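Local coordinates for protein short-chain dehydrogenase/reductase SDR (Burkholderia phymatum, PDB 5IG2) that binds NAD in a Rossmann-type domain and is probably an oxidoreductase acting on CH-OH groups, with NAD or NADP as acceptor, at residues Leu231-Ala234 and Val235-Gly238. Sequence-based numbering, arbitrary orientation. Where two conformers were deposited one is given.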
loop_
_atom_site.group_PDB
_atom_site.type_symbol
_atom_site.label_atom_id
_atom_site.label_comp_id
_atom_site.label_asym_id
_atom_site.label_seq_id
_atom_site.Cartn_x
_atom_site.Cartn_y
_atom_site.Cartn_z
ATOM N N LEU B 231 33.696 29.677 13.766
ATOM C CA LEU B 231 33.460 28.937 15.000
ATOM C C LEU B 231 32.129 28.184 14.949
ATOM O O LEU B 231 32.041 27.035 15.398
ATOM C CB LEU B 231 33.506 29.887 16.197
ATOM C CG LEU B 231 33.292 29.215 17.554
ATOM C CD1 LEU B 231 34.478 28.323 17.891
ATOM C CD2 LEU B 231 33.058 30.249 18.636
ATOM N N GLN B 232 31.083 28.811 14.407
ATOM C CA GLN B 232 29.810 28.109 14.266
ATOM C C GLN B 232 29.991 26.820 13.473
ATOM O O GLN B 232 29.507 25.755 13.877
ATOM C CB GLN B 232 28.775 29.012 13.595
ATOM C CG GLN B 232 28.221 30.121 14.484
ATOM C CD GLN B 232 27.017 29.669 15.298
ATOM O OE1 GLN B 232 26.487 28.575 15.087
ATOM N NE2 GLN B 232 26.579 30.513 16.232
ATOM N N ARG B 233 30.725 26.897 12.359
ATOM C CA ARG B 233 30.930 25.731 11.500
ATOM C C ARG B 233 31.772 24.663 12.193
ATOM O O ARG B 233 31.469 23.467 12.100
ATOM C CB ARG B 233 31.600 26.151 10.188
ATOM C CG ARG B 233 30.769 27.049 9.276
ATOM C CD ARG B 233 31.567 27.479 8.040
ATOM N NE ARG B 233 32.227 26.344 7.383
ATOM C CZ ARG B 233 33.543 26.129 7.371
ATOM N NH1 ARG B 233 34.370 26.975 7.976
ATOM N NH2 ARG B 233 34.037 25.066 6.745
ATOM N N ALA B 234 32.851 25.071 12.863
ATOM C CA ALA B 234 33.755 24.098 13.463
ATOM C C ALA B 234 33.066 23.353 14.592
ATOM O O ALA B 234 33.180 22.129 14.705
ATOM C CB ALA B 234 35.013 24.806 13.968
ATOM N N VAL B 235 32.328 24.084 15.422
ATOM C CA VAL B 235 31.631 23.485 16.555
ATOM C C VAL B 235 30.567 22.503 16.073
ATOM O O VAL B 235 30.492 21.357 16.536
ATOM C CB VAL B 235 31.039 24.602 17.434
ATOM C CG1 VAL B 235 29.986 24.061 18.379
ATOM C CG2 VAL B 235 32.176 25.316 18.206
ATOM N N ARG B 236 29.731 22.923 15.129
ATOM C CA ARG B 236 28.616 22.064 14.756
ATOM C C ARG B 236 29.081 20.801 14.047
ATOM O O ARG B 236 28.342 19.813 14.022
ATOM C CB ARG B 236 27.620 22.824 13.875
ATOM C CG ARG B 236 28.125 23.077 12.487
ATOM C CD ARG B 236 27.212 23.962 11.660
ATOM N NE ARG B 236 27.656 23.949 10.267
ATOM C CZ ARG B 236 27.318 24.856 9.365
ATOM N NH1 ARG B 236 26.533 25.868 9.716
ATOM N NH2 ARG B 236 27.771 24.754 8.119
ATOM N N SER B 237 30.297 20.790 13.505
ATOM C CA SER B 237 30.756 19.640 12.738
ATOM C C SER B 237 31.709 18.739 13.520
ATOM O O SER B 237 32.254 17.792 12.944
ATOM C CB SER B 237 31.411 20.100 11.433
ATOM O OG SER B 237 32.542 20.905 11.692
ATOM N N GLY B 238 31.901 18.991 14.815
ATOM C CA GLY B 238 32.742 18.105 15.610
ATOM C C GLY B 238 32.232 16.670 15.589
ATOM O O GLY B 238 31.029 16.413 15.686
#
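Two alpha-helical bonds join Leu231 and Gln232 to the last turn of helix 222-236, Val235 N to Leu231 O at 3.0 Å and Arg236 N to Gln232 O at 3.1 Å, both nearly straight. One residue further the pattern frays: Ser237, where the backbone departs from helical torsions, makes only a weak bond from its N to Arg233 O and another weak one to Ala234 O. The side chain can add a third link in one of its two conformers. There a chi1 of 61° sets OG over the backbone, facing the preceding turn, and the hydroxyl donates to Arg233 O at 2.8 Å; in this conformer that carbonyl receives both a side-chain donor and the weak backbone one from a single residue. Gly238 N then bonds to Val235 O within the turn that leaves the helix. In this Rossmann-fold SDR subunit the helix end borders the cofactor site: Val235 touches NAD and lies near Thr201, an NAD-binding residue. Val235 CG2 stands beside its own backbone N, which brings it to 3.8 Å from Leu231 CD1, a methyl contact one helical turn apart. Arg236 has a chi1 of 72°, which folds CG back over the preceding turn, against Arg233 O and 3.3 Å from Gln232 O; the straight chain beyond carries the guanidinium past Arg233. Arg233 CG lies over one face of that guanidinium, off-centre, 3.9 Å from Arg236 NH2, while the two guanidinium planes lie 82° apart, which excludes parallel stacking. The polar end of Arg236 is directed across the subunit interface, where NH1 forms a salt bridge with Asp13 of the second subunit.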